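Local coordinates for protein L-ribulose 3-epimerase (Methylomonas sp. DH-1, PDB 7CJ7) that catalyses the manganese-dependent epimerization of ketoses at C3, acting most strongly on L-ribulose and also on D-ribulose, D-allulose and D-fructose, at residues R6-G11 and Y37-I42; G24-I29 and L59-L64. All coordinates share one frame; numbering follows the deposited sequence.

Interaction 1: R6-G11 and Y37-I42; sequences RLEYGG and YDYIEI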
loop_
_atom_site.group_PDB
_atom_site.type_symbol
_atom_site.label_atom_id
_atom_site.label_comp_id
_atom_site.label_asym_id
_atom_site.label_seq_id
_atom_site.Cartn_x
_atom_site.Cartn_y
_atom_site.Cartn_z
ATOM N N ARG A 6 16.623 4.487 -24.970
ATOM C CA ARG A 6 17.664 3.441 -24.962
ATOM C C ARG A 6 17.552 2.676 -23.648
ATOM O O ARG A 6 17.050 3.245 -22.651
ATOM C CB ARG A 6 19.039 4.080 -25.146
ATOM C CG ARG A 6 19.426 5.014 -24.010
ATOM C CD ARG A 6 20.841 5.559 -24.155
ATOM N NE ARG A 6 20.867 6.861 -24.800
ATOM C CZ ARG A 6 21.950 7.628 -24.912
ATOM N NH1 ARG A 6 23.112 7.230 -24.419
ATOM N NH2 ARG A 6 21.864 8.798 -25.518
ATOM N N LEU A 7 17.993 1.424 -23.653
ATOM C CA LEU A 7 18.176 0.649 -22.409
ATOM C C LEU A 7 19.293 1.316 -21.604
ATOM O O LEU A 7 20.422 1.344 -22.071
ATOM C CB LEU A 7 18.524 -0.801 -22.752
ATOM C CG LEU A 7 18.672 -1.718 -21.545
ATOM C CD1 LEU A 7 17.436 -1.663 -20.671
ATOM C CD2 LEU A 7 18.959 -3.144 -21.984
ATOM N N GLU A 8 18.973 1.857 -20.436
ATOM C CA GLU A 8 19.973 2.519 -19.561
ATOM C C GLU A 8 19.487 2.360 -18.127
ATOM O O GLU A 8 18.269 2.239 -17.928
ATOM C CB GLU A 8 20.184 3.982 -19.948
ATOM C CG GLU A 8 18.899 4.759 -20.184
ATOM C CD GLU A 8 19.141 6.225 -20.524
ATOM O OE1 GLU A 8 18.186 6.925 -20.877
ATOM O OE2 GLU A 8 20.290 6.665 -20.424
ATOM N N TYR A 9 20.428 2.333 -17.185
ATOM C CA TYR A 9 20.167 2.056 -15.759
ATOM C C TYR A 9 20.426 3.315 -14.940
ATOM O O TYR A 9 21.460 3.991 -15.113
ATOM C CB TYR A 9 21.018 0.880 -15.294
ATOM C CG TYR A 9 20.854 -0.340 -16.159
ATOM C CD1 TYR A 9 19.903 -1.302 -15.871
ATOM C CD2 TYR A 9 21.600 -0.488 -17.311
ATOM C CE1 TYR A 9 19.745 -2.414 -16.676
ATOM C CE2 TYR A 9 21.452 -1.591 -18.130
ATOM C CZ TYR A 9 20.530 -2.566 -17.804
ATOM O OH TYR A 9 20.389 -3.650 -18.624
ATOM N N GLY A 10 19.502 3.596 -14.032
ATOM C CA GLY A 10 19.519 4.838 -13.249
ATOM C C GLY A 10 19.207 4.591 -11.794
ATOM O O GLY A 10 18.665 3.506 -11.453
ATOM N N GLY A 11 19.598 5.550 -10.959
ATOM C CA GLY A 11 19.281 5.578 -9.527
ATOM C C GLY A 11 18.434 6.788 -9.206
ATOM O O GLY A 11 18.721 7.876 -9.731
ATOM N N TYR A 37 25.919 3.685 -12.472
ATOM C CA TYR A 37 24.648 4.028 -13.158
ATOM C C TYR A 37 24.942 4.906 -14.385
ATOM O O TYR A 37 25.971 5.621 -14.419
ATOM C CB TYR A 37 23.666 4.700 -12.199
ATOM C CG TYR A 37 23.079 3.760 -11.179
ATOM C CD1 TYR A 37 21.954 3.003 -11.459
ATOM C CD2 TYR A 37 23.674 3.594 -9.942
ATOM C CE1 TYR A 37 21.426 2.128 -10.528
ATOM C CE2 TYR A 37 23.146 2.735 -8.992
ATOM C CZ TYR A 37 22.022 1.989 -9.290
ATOM O OH TYR A 37 21.488 1.130 -8.369
ATOM N N ASP A 38 24.059 4.827 -15.385
ATOM C CA ASP A 38 24.089 5.660 -16.613
ATOM C C ASP A 38 23.459 7.031 -16.341
ATOM O O ASP A 38 23.902 8.021 -16.952
ATOM C CB ASP A 38 23.351 4.968 -17.757
ATOM C CG ASP A 38 23.941 3.621 -18.108
ATOM O OD1 ASP A 38 25.160 3.575 -18.348
ATOM O OD2 ASP A 38 23.186 2.633 -18.129
ATOM N N TYR A 39 22.444 7.098 -15.484
ATOM C CA TYR A 39 21.734 8.372 -15.215
ATOM C C TYR A 39 21.287 8.421 -13.760
ATOM O O TYR A 39 21.243 7.386 -13.072
ATOM C CB TYR A 39 20.552 8.565 -16.175
ATOM C CG TYR A 39 19.396 7.619 -15.979
ATOM C CD1 TYR A 39 18.356 7.921 -15.122
ATOM C CD2 TYR A 39 19.346 6.403 -16.632
ATOM C CE1 TYR A 39 17.286 7.060 -14.943
ATOM C CE2 TYR A 39 18.295 5.521 -16.447
ATOM C CZ TYR A 39 17.268 5.837 -15.582
ATOM O OH TYR A 39 16.236 4.962 -15.387
ATOM N N ILE A 40 20.986 9.629 -13.311
ATOM C CA ILE A 40 20.282 9.873 -12.021
ATOM C C ILE A 40 18.877 10.370 -12.355
ATOM O O ILE A 40 18.718 11.135 -13.323
ATOM C CB ILE A 40 21.060 10.871 -11.153
ATOM C CG1 ILE A 40 20.338 11.093 -9.823
ATOM C CG2 ILE A 40 21.283 12.172 -11.904
ATOM C CD1 ILE A 40 21.244 11.354 -8.675
ATOM N N GLU A 41 17.888 9.915 -11.590
ATOM C CA GLU A 41 16.504 10.391 -11.710
ATOM C C GLU A 41 16.300 11.450 -10.640
ATOM O O GLU A 41 16.313 11.111 -9.456
ATOM C CB GLU A 41 15.516 9.238 -11.586
ATOM C CG GLU A 41 14.092 9.659 -11.891
ATOM C CD GLU A 41 13.134 8.500 -11.760
ATOM O OE1 GLU A 41 13.289 7.528 -12.537
ATOM O OE2 GLU A 41 12.283 8.551 -10.852
ATOM N N ILE A 42 16.170 12.696 -11.063
ATOM C CA ILE A 42 15.999 13.845 -10.132
ATOM C C ILE A 42 14.518 13.985 -9.794
ATOM O O ILE A 42 13.715 14.018 -10.725
ATOM C CB ILE A 42 16.589 15.123 -10.754
ATOM C CG1 ILE A 42 18.073 14.933 -11.077
ATOM C CG2 ILE A 42 16.341 16.306 -9.837
ATOM C CD1 ILE A 42 18.691 16.061 -11.873
#
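Gly-10 pairs with Tyr-39 and Gly-11 with Ile-40 where strands 8-12 and 39-43 run parallel; the axes of 8-11 and 39-42 approach to 4.6 Å at 48°. Tyr-9 O takes two backbone donors, Asp-38 N at 2.7 Å and Tyr-39 N at 3.3 Å; farther along, Gly-11 N gives to Tyr-39 O. Asp-38 adds a nearly straight side-chain bond (172°), its OD2 receiving Tyr-9 N at 2.9 Å through the anti lone pair, while the same oxygen lies at the edge of the Tyr-9 ring. With CG between its own backbone N and carbonyl carbon (chi1 69°), Tyr-39 swings its ring across the neighbouring strand, and Gly-10 CA sits over the ring face, 3.4 Å from the centroid, a CH-pi contact. The ring lies where a CB on Gly-10 would have to go, so this close approach depends on the glycine. Glu-8 CG touches CE2 of Tyr-39 at 3.9 Å, and its carboxylate forms a salt bridge with Arg-65 and a hydrogen bond with His-67. A serine in place of Tyr-39 would probably uncover the Gly-10 backbone and leave Thr-244 OG1 without its phenol partner. The bond from Glu-41 N to Gly-11 O fixes the backbone under the Glu-41 carboxylate, which bonds to Tyr-209, Thr-244, Ser-69 and the manganese ligand His-211; its charge may polarise His-211.

Interaction 2: G24-I29 and L59-L64; sequences GARKAI and LQEYNL
Ile-29 is the main bump of helix 22-35 here, and it drops into a hollow lined by Leu-59, Tyr-62 and Leu-64 at the C-terminal end of helix 52-61. Its two branches part company: CD1 reaches Leu-59 CD2 at 3.8 Å, the two side chains crossing at about a right angle, whereas CG2 presses against the CB and CD2 corner of Tyr-62, 3.7 Å from CD2. Leu-64 fills in from the turn beyond, its CD2 lying 3.7 Å from Ile-29 O and 4.0 Å from Ile-29 CG2. One methyl of Leu-64 thus rests against both the side chain and the carbonyl of the same residue.

One turn earlier, Arg-26 extends with CG anti to the backbone N, then bends at chi3 (-73°), which carries the guanidinium across to the other segment. It holds Glu-61 end-on in a salt bridge of two hydrogen bonds. NH1 meets OE2 at 3.0 Å, nearly straight and in the guanidinium plane; NH2 meets the syn lone pair of OE1 at 2.9 Å, bent and tilted from that plane. The guanidinium and carboxylate planes stand 62° apart, so the grip is twisted rather than flat, and OE2 is approached from above the carboxylate plane. The Tyr-62 ring presents its edge to the guanidinium, the planes 65° apart, with OH 2.9 Å from Arg-26 NH1. Polar groups therefore lie on the solvent side, while the aliphatic groups face inward, where Leu-59 and Leu-64 also rest on Ile-40.

A Schellman motif closes one end of the hollow: Asn-63, at positive phi, is its C-prime residue, with Leu-64 N bonded to Leu-59 O and Asn-63 N to Gln-60 O. It turns Leu-64 back toward Ile-29. Such packing of successive helices outside the strands is typical of a TIM barrel.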
loop_
_atom_site.group_PDB
_atom_site.type_symbol
_atom_site.label_atom_id
_atom_site.label_comp_id
_atom_site.label_asym_id
_atom_site.label_seq_id
_atom_site.Cartn_x
_atom_site.Cartn_y
_atom_site.Cartn_z
ATOM N N GLY A 24 23.736 18.401 -1.921
ATOM C CA GLY A 24 22.882 17.221 -2.146
ATOM C C GLY A 24 23.054 16.714 -3.565
ATOM O O GLY A 24 23.189 15.486 -3.766
ATOM N N ALA A 25 23.080 17.632 -4.528
ATOM C CA ALA A 25 23.207 17.294 -5.963
ATOM C C ALA A 25 24.554 16.604 -6.200
ATOM O O ALA A 25 24.591 15.561 -6.880
ATOM C CB ALA A 25 23.057 18.531 -6.799
ATOM N N ARG A 26 25.636 17.151 -5.644
ATOM C CA ARG A 26 26.998 16.600 -5.861
ATOM C C ARG A 26 27.082 15.209 -5.224
ATOM O O ARG A 26 27.633 14.303 -5.863
ATOM C CB ARG A 26 28.084 17.522 -5.310
ATOM C CG ARG A 26 29.486 16.928 -5.424
ATOM C CD ARG A 26 30.590 17.862 -4.976
ATOM N NE ARG A 26 30.784 18.918 -5.943
ATOM C CZ ARG A 26 31.539 18.806 -7.032
ATOM N NH1 ARG A 26 32.225 17.700 -7.266
ATOM N NH2 ARG A 26 31.634 19.819 -7.865
ATOM N N LYS A 27 26.537 15.054 -4.017
ATOM C CA LYS A 27 26.548 13.774 -3.270
ATOM C C LYS A 27 25.826 12.721 -4.110
ATOM O O LYS A 27 26.384 11.617 -4.296
ATOM C CB LYS A 27 25.885 13.976 -1.906
ATOM C CG LYS A 27 25.957 12.804 -0.946
ATOM C CD LYS A 27 25.593 13.263 0.446
ATOM C CE LYS A 27 25.701 12.193 1.506
ATOM N NZ LYS A 27 24.550 11.261 1.446
ATOM N N ALA A 28 24.645 13.066 -4.629
ATOM C CA ALA A 28 23.777 12.135 -5.383
ATOM C C ALA A 28 24.430 11.792 -6.727
ATOM O O ALA A 28 24.447 10.612 -7.102
ATOM C CB ALA A 28 22.404 12.731 -5.554
ATOM N N ILE A 29 24.949 12.793 -7.434
ATOM C CA ILE A 29 25.526 12.595 -8.794
ATOM C C ILE A 29 26.823 11.792 -8.659
ATOM O O ILE A 29 26.983 10.802 -9.393
ATOM C CB ILE A 29 25.674 13.939 -9.528
ATOM C CG1 ILE A 29 24.293 14.450 -9.952
ATOM C CG2 ILE A 29 26.626 13.820 -10.710
ATOM C CD1 ILE A 29 24.263 15.878 -10.447
ATOM N N LEU A 59 26.606 17.061 -13.797
ATOM C CA LEU A 59 26.357 15.946 -14.744
ATOM C C LEU A 59 27.559 15.812 -15.683
ATOM O O LEU A 59 27.986 14.685 -15.925
ATOM C CB LEU A 59 25.051 16.189 -15.509
ATOM C CG LEU A 59 23.792 16.105 -14.650
ATOM C CD1 LEU A 59 22.555 16.449 -15.458
ATOM C CD2 LEU A 59 23.655 14.718 -14.033
ATOM N N GLN A 60 28.099 16.921 -16.182
ATOM C CA GLN A 60 29.265 16.911 -17.103
ATOM C C GLN A 60 30.503 16.398 -16.350
ATOM O O GLN A 60 31.217 15.528 -16.880
ATOM C CB GLN A 60 29.495 18.320 -17.648
ATOM C CG GLN A 60 28.374 18.812 -18.544
ATOM C CD GLN A 60 28.618 20.237 -18.977
ATOM O OE1 GLN A 60 28.515 21.172 -18.186
ATOM N NE2 GLN A 60 28.968 20.409 -20.240
ATOM N N GLU A 61 30.714 16.911 -15.141
ATOM C CA GLU A 61 31.869 16.586 -14.259
ATOM C C GLU A 61 31.935 15.071 -14.037
ATOM O O GLU A 61 33.040 14.525 -14.101
ATOM C CB GLU A 61 31.742 17.373 -12.951
ATOM C CG GLU A 61 32.871 17.140 -11.977
ATOM C CD GLU A 61 32.814 17.980 -10.711
ATOM O OE1 GLU A 61 31.908 18.825 -10.600
ATOM O OE2 GLU A 61 33.694 17.801 -9.841
ATOM N N TYR A 62 30.797 14.409 -13.813
ATOM C CA TYR A 62 30.736 12.966 -13.457
ATOM C C TYR A 62 30.269 12.115 -14.644
ATOM O O TYR A 62 30.066 10.909 -14.439
ATOM C CB TYR A 62 29.860 12.768 -12.221
ATOM C CG TYR A 62 30.504 13.290 -10.963
ATOM C CD1 TYR A 62 31.402 12.514 -10.247
ATOM C CD2 TYR A 62 30.244 14.572 -10.506
ATOM C CE1 TYR A 62 32.022 13.003 -9.107
ATOM C CE2 TYR A 62 30.841 15.069 -9.360
ATOM C CZ TYR A 62 31.731 14.280 -8.654
ATOM O OH TYR A 62 32.324 14.766 -7.522
ATOM N N ASN A 63 30.125 12.712 -15.831
ATOM C CA ASN A 63 29.714 12.026 -17.083
ATOM C C ASN A 63 28.441 11.214 -16.825
ATOM O O ASN A 63 28.416 10.000 -17.103
ATOM C CB ASN A 63 30.791 11.099 -17.641
ATOM C CG ASN A 63 30.463 10.601 -19.030
ATOM O OD1 ASN A 63 30.767 9.462 -19.382
ATOM N ND2 ASN A 63 29.820 11.438 -19.822
ATOM N N LEU A 64 27.423 11.873 -16.295
ATOM C CA LEU A 64 26.142 11.223 -15.953
ATOM C C LEU A 64 25.018 11.899 -16.738
ATOM O O LEU A 64 25.093 13.100 -16.949
ATOM C CB LEU A 64 25.946 11.360 -14.444
ATOM C CG LEU A 64 24.966 10.384 -13.815
ATOM C CD1 LEU A 64 25.444 8.950 -13.974
ATOM C CD2 LEU A 64 24.758 10.726 -12.348
#

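Overall arrangement
Interactions 1 and 2 lie about 12 Å apart, centre to centre, on the same side of the chain's centre, and occupy two layers of the TIM barrel: parallel strands 8-12 and 39-43 inside, helices 22-35 and 52-61 outside. Their segments alternate along the chain, in the order 6-11, 24-29, 37-42, 59-64, and helix 22-35 is the crossover of the beta-alpha-beta unit whose strands pair in interaction 1. The layers touch directly: Ile-40 CD1 packs on Ala-28 CB at 3.6 Å, and Leu-64 CD1 on Tyr-37 O at 3.4 Å. Buried strand pairing near the sugar and metal site is thus backed by a partly buried helix seam.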